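Local structure of methionine-binding lipoprotein MetQ (Bacillus subtilis subsp. subtilis, 4GOT) at residues K48-K53 with A209-E214; Q61-L66 with L78-A83; A106-T111 with L153-V158. The protein probably binds methionine as the solute-binding lipoprotein of the MetNPQ ABC importer and passes it to the membrane permease, and also takes part in methionine sulfoxide transport. One frame throughout, in Å; residues are numbered along the deposited sequence. Where two conformers were deposited one is given.

Interaction 1 of 3, residues K48-K53 with A209-E214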
loop_
_atom_site.group_PDB
_atom_site.type_symbol
_atom_site.label_atom_id
_atom_site.label_comp_id
_atom_site.label_asym_id
_atom_site.label_seq_id
_atom_site.Cartn_x
_atom_site.Cartn_y
_atom_site.Cartn_z
ATOM N N LYS A 48 -6.241 -10.918 9.082
ATOM C CA LYS A 48 -6.473 -11.892 10.154
ATOM C C LYS A 48 -7.351 -11.311 11.271
ATOM O O LYS A 48 -8.301 -11.976 11.733
ATOM C CB LYS A 48 -5.155 -12.414 10.729
ATOM C CG LYS A 48 -5.346 -13.522 11.764
ATOM C CD LYS A 48 -4.091 -14.368 11.896
ATOM C CE LYS A 48 -4.401 -15.758 12.413
ATOM N NZ LYS A 48 -5.190 -15.661 13.668
ATOM N N ALA A 49 -7.050 -10.081 11.691
ATOM C CA ALA A 49 -7.811 -9.421 12.777
ATOM C C ALA A 49 -9.288 -9.243 12.354
ATOM O O ALA A 49 -10.207 -9.519 13.126
ATOM C CB ALA A 49 -7.155 -8.083 13.161
ATOM N N LEU A 50 -9.502 -8.837 11.096
ATOM C CA LEU A 50 -10.836 -8.632 10.559
ATOM C C LEU A 50 -11.598 -9.930 10.491
ATOM O O LEU A 50 -12.677 -10.027 11.024
ATOM C CB LEU A 50 -10.754 -8.007 9.156
ATOM C CG LEU A 50 -12.021 -7.615 8.392
ATOM C CD1 LEU A 50 -12.959 -6.733 9.214
ATOM C CD2 LEU A 50 -11.591 -6.955 7.070
ATOM N N ALA A 51 -11.013 -10.946 9.860
ATOM C CA ALA A 51 -11.605 -12.290 9.791
ATOM C C ALA A 51 -11.891 -12.870 11.191
ATOM O O ALA A 51 -12.887 -13.578 11.387
ATOM C CB ALA A 51 -10.701 -13.238 9.017
ATOM N N ASP A 52 -11.061 -12.524 12.172
ATOM C CA ASP A 52 -11.256 -13.001 13.577
ATOM C C ASP A 52 -12.284 -12.168 14.372
ATOM O O ASP A 52 -12.561 -12.442 15.530
ATOM C CB ASP A 52 -9.901 -13.053 14.310
ATOM C CG ASP A 52 -8.982 -14.204 13.807
ATOM O OD1 ASP A 52 -9.477 -15.165 13.179
ATOM O OD2 ASP A 52 -7.752 -14.155 14.039
ATOM N N LYS A 53 -12.873 -11.160 13.732
ATOM C CA LYS A 53 -13.882 -10.274 14.358
ATOM C C LYS A 53 -13.339 -9.408 15.507
ATOM O O LYS A 53 -14.102 -8.987 16.372
ATOM C CB LYS A 53 -15.139 -11.053 14.791
ATOM C CG LYS A 53 -15.668 -11.968 13.698
ATOM C CD LYS A 53 -16.990 -12.612 14.049
ATOM C CE LYS A 53 -17.601 -13.223 12.797
ATOM N NZ LYS A 53 -18.855 -13.964 13.122
ATOM N N ALA A 209 -11.584 -2.505 3.845
ATOM C CA ALA A 209 -12.101 -3.884 3.760
ATOM C C ALA A 209 -12.911 -4.225 5.016
ATOM O O ALA A 209 -12.558 -3.779 6.139
ATOM C CB ALA A 209 -10.966 -4.882 3.556
ATOM N N VAL A 210 -13.986 -4.994 4.800
ATOM C CA VAL A 210 -14.897 -5.457 5.841
ATOM C C VAL A 210 -15.181 -6.939 5.602
ATOM O O VAL A 210 -14.787 -7.501 4.571
ATOM C CB VAL A 210 -16.203 -4.594 5.870
ATOM C CG1 VAL A 210 -15.877 -3.104 6.161
ATOM C CG2 VAL A 210 -16.992 -4.731 4.550
ATOM N N ARG A 211 -15.847 -7.581 6.556
ATOM C CA ARG A 211 -16.330 -8.940 6.361
ATOM C C ARG A 211 -17.513 -8.976 5.378
ATOM O O ARG A 211 -18.262 -8.010 5.251
ATOM C CB ARG A 211 -16.692 -9.585 7.703
ATOM C CG ARG A 211 -15.465 -9.871 8.551
ATOM C CD ARG A 211 -15.786 -10.717 9.794
ATOM N NE ARG A 211 -16.694 -9.954 10.637
ATOM C CZ ARG A 211 -16.358 -8.885 11.355
ATOM N NH1 ARG A 211 -15.120 -8.432 11.385
ATOM N NH2 ARG A 211 -17.283 -8.246 12.051
ATOM N N LYS A 212 -17.643 -10.080 4.649
ATOM C CA LYS A 212 -18.678 -10.222 3.619
ATOM C C LYS A 212 -20.023 -10.066 4.303
ATOM O O LYS A 212 -20.221 -10.583 5.380
ATOM C CB LYS A 212 -18.567 -11.594 2.930
ATOM C CG LYS A 212 -19.570 -11.922 1.819
ATOM C CD LYS A 212 -19.798 -13.442 1.784
ATOM C CE LYS A 212 -20.247 -13.967 0.420
ATOM N NZ LYS A 212 -21.718 -13.848 0.228
ATOM N N GLY A 213 -20.916 -9.299 3.690
ATOM C CA GLY A 213 -22.233 -9.004 4.272
ATOM C C GLY A 213 -22.285 -7.713 5.088
ATOM O O GLY A 213 -23.339 -7.357 5.549
ATOM N N GLU A 214 -21.167 -7.031 5.300
ATOM C CA GLU A 214 -21.139 -5.815 6.127
ATOM C C GLU A 214 -20.901 -4.507 5.356
ATOM O O GLU A 214 -20.898 -3.430 5.943
ATOM C CB GLU A 214 -20.065 -5.937 7.202
ATOM C CG GLU A 214 -20.260 -7.075 8.208
ATOM C CD GLU A 214 -21.517 -6.920 9.055
ATOM O OE1 GLU A 214 -21.900 -5.767 9.415
ATOM O OE2 GLU A 214 -22.141 -7.966 9.361
#

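Interaction 2 of 3, residues Q61-L66 with L78-A83. With MSE (selenomethionine), chain B.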
loop_
_atom_site.group_PDB
_atom_site.type_symbol
_atom_site.label_atom_id
_atom_site.label_comp_id
_atom_site.label_asym_id
_atom_site.label_seq_id
_atom_site.Cartn_x
_atom_site.Cartn_y
_atom_site.Cartn_z
ATOM N N GLN A 61 -4.556 -1.878 2.706
ATOM C CA GLN A 61 -4.179 -2.670 1.506
ATOM C C GLN A 61 -4.838 -2.186 0.251
ATOM O O GLN A 61 -5.740 -1.368 0.310
ATOM C CB GLN A 61 -4.599 -4.142 1.720
ATOM C CG GLN A 61 -6.105 -4.400 1.575
ATOM C CD GLN A 61 -6.580 -5.653 2.264
ATOM O OE1 GLN A 61 -6.062 -6.746 2.028
ATOM N NE2 GLN A 61 -7.598 -5.509 3.136
ATOM N N HIS A 62 -4.465 -2.773 -0.877
ATOM C CA HIS A 62 -5.164 -2.525 -2.163
ATOM C C HIS A 62 -5.887 -3.823 -2.582
ATOM O O HIS A 62 -5.772 -4.838 -1.909
ATOM C CB HIS A 62 -4.194 -2.049 -3.258
ATOM C CG HIS A 62 -2.855 -2.746 -3.252
ATOM N ND1 HIS A 62 -2.683 -4.084 -3.588
ATOM C CD2 HIS A 62 -1.618 -2.270 -2.973
ATOM C CE1 HIS A 62 -1.402 -4.399 -3.481
ATOM N NE2 HIS A 62 -0.736 -3.329 -3.075
ATOM N N ILE A 63 -6.652 -3.768 -3.668
ATOM C CA ILE A 63 -7.476 -4.907 -4.097
ATOM C C ILE A 63 -6.594 -6.138 -4.464
ATOM O O ILE A 63 -6.912 -7.244 -4.044
ATOM C CB ILE A 63 -8.479 -4.529 -5.234
ATOM C CG1 ILE A 63 -9.598 -3.601 -4.733
ATOM C CG2 ILE A 63 -9.054 -5.770 -5.949
ATOM C CD1 ILE A 63 -10.205 -2.749 -5.834
ATOM N N PRO A 64 -5.475 -5.934 -5.216
ATOM C CA PRO A 64 -4.591 -7.082 -5.508
ATOM C C PRO A 64 -4.074 -7.756 -4.219
ATOM O O PRO A 64 -4.018 -8.990 -4.139
ATOM C CB PRO A 64 -3.490 -6.436 -6.349
ATOM C CG PRO A 64 -4.240 -5.375 -7.151
ATOM C CD PRO A 64 -5.122 -4.767 -6.061
ATOM N N TYR A 65 -3.763 -6.967 -3.198
ATOM C CA TYR A 65 -3.290 -7.564 -1.964
ATOM C C TYR A 65 -4.419 -8.414 -1.332
ATOM O O TYR A 65 -4.189 -9.531 -0.881
ATOM C CB TYR A 65 -2.794 -6.512 -0.989
ATOM C CG TYR A 65 -2.101 -7.144 0.212
ATOM C CD1 TYR A 65 -2.809 -7.488 1.328
ATOM C CD2 TYR A 65 -0.722 -7.392 0.206
ATOM C CE1 TYR A 65 -2.200 -8.097 2.412
ATOM C CE2 TYR A 65 -0.097 -8.000 1.298
ATOM C CZ TYR A 65 -0.851 -8.352 2.402
ATOM O OH TYR A 65 -0.261 -8.909 3.529
ATOM N N LEU A 66 -5.622 -7.838 -1.262
ATOM C CA LEU A 66 -6.806 -8.506 -0.699
ATOM C C LEU A 66 -7.105 -9.819 -1.437
ATOM O O LEU A 66 -7.314 -10.856 -0.806
ATOM C CB LEU A 66 -8.047 -7.572 -0.723
ATOM C CG LEU A 66 -9.340 -8.243 -0.167
ATOM C CD1 LEU A 66 -9.190 -8.687 1.312
ATOM C CD2 LEU A 66 -10.536 -7.315 -0.369
ATOM N N LEU A 78 -13.862 -11.736 2.948
ATOM C CA LEU A 78 -13.729 -10.298 3.078
ATOM C C LEU A 78 -14.216 -9.626 1.802
ATOM O O LEU A 78 -14.286 -10.267 0.749
ATOM C CB LEU A 78 -12.275 -9.937 3.372
ATOM C CG LEU A 78 -11.710 -10.635 4.619
ATOM C CD1 LEU A 78 -10.274 -10.204 4.867
ATOM C CD2 LEU A 78 -12.609 -10.328 5.796
ATOM N N VAL A 79 -14.556 -8.348 1.911
ATOM C CA VAL A 79 -15.025 -7.550 0.766
ATOM C C VAL A 79 -14.419 -6.144 0.832
ATOM O O VAL A 79 -14.143 -5.607 1.937
ATOM C CB VAL A 79 -16.586 -7.460 0.709
ATOM C CG1 VAL A 79 -17.214 -8.805 0.327
ATOM C CG2 VAL A 79 -17.163 -6.951 2.030
ATOM N N ASN A 80 -14.206 -5.558 -0.346
ATOM C CA ASN A 80 -13.828 -4.151 -0.504
ATOM C C ASN A 80 -15.066 -3.286 -0.213
ATOM O O ASN A 80 -16.060 -3.389 -0.922
ATOM C CB ASN A 80 -13.391 -3.976 -1.952
ATOM C CG ASN A 80 -13.109 -2.557 -2.331
ATOM O OD1 ASN A 80 -12.919 -1.686 -1.483
ATOM N ND2 ASN A 80 -13.038 -2.315 -3.632
ATOM N N ALA A 81 -15.013 -2.436 0.801
ATOM C CA ALA A 81 -16.076 -1.496 1.078
ATOM C C ALA A 81 -15.906 -0.208 0.242
ATOM O O ALA A 81 -16.848 0.566 0.168
ATOM C CB ALA A 81 -16.128 -1.136 2.558
ATOM N N GLY A 82 -14.726 0.028 -0.348
ATOM C CA GLY A 82 -14.473 1.219 -1.189
ATOM C C GLY A 82 -13.039 1.765 -1.088
ATOM O O GLY A 82 -12.410 1.755 -0.016
ATOM N N ALA A 83 -12.542 2.265 -2.219
ATOM C CA ALA A 83 -11.217 2.919 -2.304
ATOM C C ALA A 83 -11.220 4.340 -1.648
ATOM O O ALA A 83 -12.243 5.024 -1.630
ATOM C CB ALA A 83 -10.772 2.965 -3.783
HETATM N N MSE B 300 -0.128 1.188 1.678
HETATM C CA MSE B 300 0.604 0.214 0.815
HETATM C C MSE B 300 0.766 0.710 -0.661
HETATM O O MSE B 300 -0.223 1.109 -1.215
HETATM O OXT MSE B 300 1.821 0.690 -1.344
HETATM C CB MSE B 300 -0.178 -1.109 0.803
HETATM C CG MSE B 300 0.547 -2.289 0.236
HETATM SE SE MSE B 300 -0.603 -3.891 0.062
HETATM C CE MSE B 300 -0.615 -4.450 2.083
#

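Interaction 3 of 3, residues A106-T111 with L153-V158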
loop_
_atom_site.group_PDB
_atom_site.type_symbol
_atom_site.label_atom_id
_atom_site.label_comp_id
_atom_site.label_asym_id
_atom_site.label_seq_id
_atom_site.Cartn_x
_atom_site.Cartn_y
_atom_site.Cartn_z
ATOM N N ALA A 106 23.858 -5.334 -10.684
ATOM C CA ALA A 106 23.282 -4.590 -9.573
ATOM C C ALA A 106 22.211 -5.445 -8.866
ATOM O O ALA A 106 21.535 -6.283 -9.513
ATOM C CB ALA A 106 22.719 -3.244 -10.038
ATOM N N THR A 107 22.137 -5.257 -7.543
ATOM C CA THR A 107 21.165 -5.917 -6.628
ATOM C C THR A 107 19.978 -4.995 -6.333
ATOM O O THR A 107 20.152 -3.845 -5.835
ATOM C CB THR A 107 21.746 -6.243 -5.242
ATOM O OG1 THR A 107 22.793 -7.202 -5.355
ATOM C CG2 THR A 107 20.639 -6.810 -4.310
ATOM N N ILE A 108 18.785 -5.529 -6.612
ATOM C CA ILE A 108 17.503 -4.849 -6.411
ATOM C C ILE A 108 16.844 -5.518 -5.209
ATOM O O ILE A 108 16.671 -6.733 -5.204
ATOM C CB ILE A 108 16.586 -4.923 -7.656
ATOM C CG1 ILE A 108 17.279 -4.352 -8.912
ATOM C CG2 ILE A 108 15.295 -4.156 -7.436
ATOM C CD1 ILE A 108 17.699 -2.905 -8.813
ATOM N N ILE A 109 16.539 -4.723 -4.177
ATOM C CA ILE A 109 15.815 -5.214 -2.998
ATOM C C ILE A 109 14.307 -4.975 -3.208
ATOM O O ILE A 109 13.772 -3.861 -3.028
ATOM C CB ILE A 109 16.253 -4.550 -1.660
ATOM C CG1 ILE A 109 17.789 -4.484 -1.538
ATOM C CG2 ILE A 109 15.599 -5.237 -0.447
ATOM C CD1 ILE A 109 18.471 -5.822 -1.352
ATOM N N LEU A 110 13.657 -6.057 -3.594
ATOM C CA LEU A 110 12.210 -6.192 -3.654
ATOM C C LEU A 110 11.661 -6.390 -2.249
ATOM O O LEU A 110 12.387 -6.824 -1.352
ATOM C CB LEU A 110 11.864 -7.457 -4.450
ATOM C CG LEU A 110 12.354 -7.561 -5.903
ATOM C CD1 LEU A 110 11.933 -8.916 -6.470
ATOM C CD2 LEU A 110 11.776 -6.408 -6.734
ATOM N N THR A 111 10.378 -6.080 -2.059
ATOM C CA THR A 111 9.704 -6.539 -0.842
ATOM C C THR A 111 9.254 -7.974 -1.142
ATOM O O THR A 111 9.193 -8.393 -2.319
ATOM C CB THR A 111 8.555 -5.591 -0.377
ATOM O OG1 THR A 111 7.325 -5.940 -1.000
ATOM C CG2 THR A 111 8.877 -4.093 -0.636
ATOM N N LEU A 153 20.531 -7.927 -13.537
ATOM C CA LEU A 153 20.143 -7.505 -12.214
ATOM C C LEU A 153 19.912 -8.767 -11.399
ATOM O O LEU A 153 19.466 -9.776 -11.955
ATOM C CB LEU A 153 18.887 -6.606 -12.290
ATOM C CG LEU A 153 19.030 -5.306 -13.099
ATOM C CD1 LEU A 153 17.712 -4.560 -13.210
ATOM C CD2 LEU A 153 20.063 -4.405 -12.443
ATOM N N GLU A 154 20.284 -8.718 -10.112
ATOM C CA GLU A 154 20.003 -9.773 -9.153
ATOM C C GLU A 154 18.968 -9.239 -8.134
ATOM O O GLU A 154 18.964 -8.034 -7.820
ATOM C CB GLU A 154 21.323 -10.194 -8.483
ATOM C CG GLU A 154 22.349 -10.764 -9.475
ATOM C CD GLU A 154 23.782 -10.744 -8.956
ATOM O OE1 GLU A 154 23.992 -10.460 -7.756
ATOM O OE2 GLU A 154 24.706 -11.016 -9.749
ATOM N N PHE A 155 18.100 -10.108 -7.620
ATOM C CA PHE A 155 17.013 -9.660 -6.759
ATOM C C PHE A 155 17.083 -10.331 -5.392
ATOM O O PHE A 155 17.383 -11.521 -5.310
ATOM C CB PHE A 155 15.650 -9.922 -7.393
ATOM C CG PHE A 155 15.505 -9.349 -8.791
ATOM C CD1 PHE A 155 15.027 -8.068 -8.989
ATOM C CD2 PHE A 155 15.819 -10.105 -9.891
ATOM C CE1 PHE A 155 14.881 -7.530 -10.274
ATOM C CE2 PHE A 155 15.682 -9.577 -11.181
ATOM C CZ PHE A 155 15.216 -8.286 -11.369
ATOM N N LYS A 156 16.799 -9.554 -4.349
ATOM C CA LYS A 156 16.678 -10.056 -2.979
ATOM C C LYS A 156 15.280 -9.642 -2.475
ATOM O O LYS A 156 14.660 -8.754 -3.036
ATOM C CB LYS A 156 17.752 -9.425 -2.073
ATOM C CG LYS A 156 19.211 -9.613 -2.484
ATOM C CD LYS A 156 19.757 -10.941 -1.988
ATOM C CE LYS A 156 21.286 -11.025 -2.073
ATOM N NZ LYS A 156 21.958 -10.439 -0.865
ATOM N N LYS A 157 14.776 -10.278 -1.417
ATOM C CA LYS A 157 13.472 -9.909 -0.890
ATOM C C LYS A 157 13.570 -9.631 0.582
ATOM O O LYS A 157 14.174 -10.419 1.298
ATOM C CB LYS A 157 12.429 -11.010 -1.135
ATOM C CG LYS A 157 12.037 -11.154 -2.579
ATOM C CD LYS A 157 11.548 -12.558 -2.879
ATOM C CE LYS A 157 11.449 -12.809 -4.382
ATOM N NZ LYS A 157 10.062 -12.498 -4.781
ATOM N N VAL A 158 13.000 -8.495 0.991
ATOM C CA VAL A 158 12.957 -8.077 2.398
ATOM C C VAL A 158 11.498 -7.789 2.782
ATOM O O VAL A 158 10.715 -7.326 1.963
ATOM C CB VAL A 158 13.843 -6.822 2.613
ATOM C CG1 VAL A 158 13.705 -6.259 4.027
ATOM C CG2 VAL A 158 15.322 -7.167 2.320
#

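Interaction 1 of 3, residues K48-K53 with A209-E214
Ala51 and Arg211 bring the two backbones nearest, 6.7 Å between their CA atoms, where the last turn of helix 44-51 is fastened to the end of strand 206-211, an inner strand of the mixed sheet. Beyond those residues the chain turns aside on each side of the contact: Lys53 takes a positive phi and closes the helix in a Schellman motif, and a type II beta turn runs from Arg211 to Glu214, with Gly213 at the position where positive phi is needed.

Arg211 and Leu50 carry the contact. The arginine chain bends at chi3 (-63°), which swings the guanidinium back to the helix end, and NH1 donates to Leu50 O at 2.9 Å. The bond is bent, 144° at the hydrogen, and the oxygen lies somewhat out of the guanidinium plane. Leu50 O also accepts from Lys53 N, from the opposite face of its carbonyl plane. Lys53 crosses Arg211 at about a right angle, laying CG over one guanidinium face, 3.8 Å from NE and toward the rim; the two charged ends stay apart, with Lys53 NZ 5.2 Å from Arg211 NE. Leu50 projects CG anti to its own N (chi1 -177°) and sends both methyls to the strand: CD1 lies beside Arg211 NH1 at 3.5 Å, while CD2 makes the apolar contact, 4.1 Å from Ala209 CB. Leu50 also touches Leu78 of strand 78-86.

NH1 also bonds Val55 O. A leucine in place of Arg211 would probably leave Leu50 O and Val55 O without this shared donor and Lys53 CG without its flat partner. The guanidinium thus meets one carbonyl oxygen of the last helical turn and one just beyond it; at Leu50 O the helix dipole is likely to favour a cation.

Interaction 2 of 3, residues Q61-L66 with L78-A83
The methionine pocket borders this contact: His62 and Tyr65 of 61-66 line it, while Ile63 and Leu66, on the same first turn of helix 63-72, face strand 78-86. Leu66 CD1 packs 3.9 Å from Leu78 CB, and its other methyl, CD2, rests near Asn80 N. Ile63 crosses Asn80 at a slant, its CD1 3.6 Å from Asn80 ND2. No hydrogen bond joins the two segments. Asn80 instead turns its OD1 to Gly82 N at 2.7 Å, an Asx turn in which the donor stands above the carbonyl plane.

On the ligand side His62 is the N-cap of the helix. Its ring swings into the position between backbone N and carbonyl carbon (chi1 40°), which lets ND1 accept from Tyr65 N at 3.1 Å. NE2 bonds Glu116, so both ring nitrogens are engaged, which should restrain the rotation of the ring. The selenium of the bound selenomethionine lies over one His62 face, 3.2 Å from His62 NE2 and toward the rim. The ligand's terminal methyl, CE, sits over the centre of the Tyr65 ring, 3.5 Å from Tyr65 CD2.

Aromatic faces thus clasp the selenium and methyl, while Leu66 is buried against the strand with Ile63 at the border of the contact. Van der Waals packing joins the two segments, and the polar bonds spent on His62 probably steady the ring that meets the ligand.

Interaction 3 of 3, residues A106-T111 with L153-V158
Five backbone hydrogen bonds link strands 107-111 and 154-158 as parallel neighbours in register, Thr107 beside Glu154 through Thr111 beside Val158. Glu154 N bonds Ala106 O and Ile108 N bonds Glu154 O, both at 2.8 Å and nearly straight. The ladder continues with Lys156 N to Ile108 O, Leu110 N to Lys156 O and Val158 N to Leu110 O; the Leu110 N to Lys156 O bond is the most bent, 136° at the hydrogen. CA-H...O contacts run between these rungs, among them Thr111 CA to Val158 O at 3.1 Å.

Side-chain packing sorts onto two faces. On one, Ile108 CB touches Phe155 CD1 at 3.8 Å, and Leu110 CD1 lies 4.0 Å from Phe155 CB, both meeting the aromatic residue obliquely. On the other, the aliphatic parts of Thr107 and Lys156 meet, CG2 to CG, at 3.6 Å. Lys156 has CG anti to the carbonyl carbon (chi1 -57°), which puts CB and CG against Ile109 and Thr107; the bend at chi2 then leads the end away. At the strand ends Ile109 CG2 presses on Val158 CG2 at 3.4 Å, tighter than ordinary van der Waals contact.

Strand 154-158 is an outermost strand of this mixed sheet, and 107-111 lies between it and strand 174-177. Helix 117-126 packs on the Leu110 and Phe155 face through Met120 and Leu124, and helix 163-168 meets Ile109 through Ala166 and Val158 through Thr163.

Overall arrangement
Interactions 1 and 2 are neighbours, their centres 11 Å apart, and share one mixed sheet in which strand 206-211 lies between 57-62 and 78-86; Val210 O and Val79 N join them in a probable hydrogen bond. Interaction 3 belongs to a second mixed sheet on the opposite side of the chain's centre, 33 Å from interaction 1 and 27 Å from interaction 2, centre to centre. Along the chain, interaction 1 encloses the other two, which follow in series. This is consistent with the two-lobed fold of the PBP clan, in which the ligand is held between the lobes: interaction 2 touches selenomethionine directly, and the Thr111 side chain of interaction 3 is about 8 Å from it.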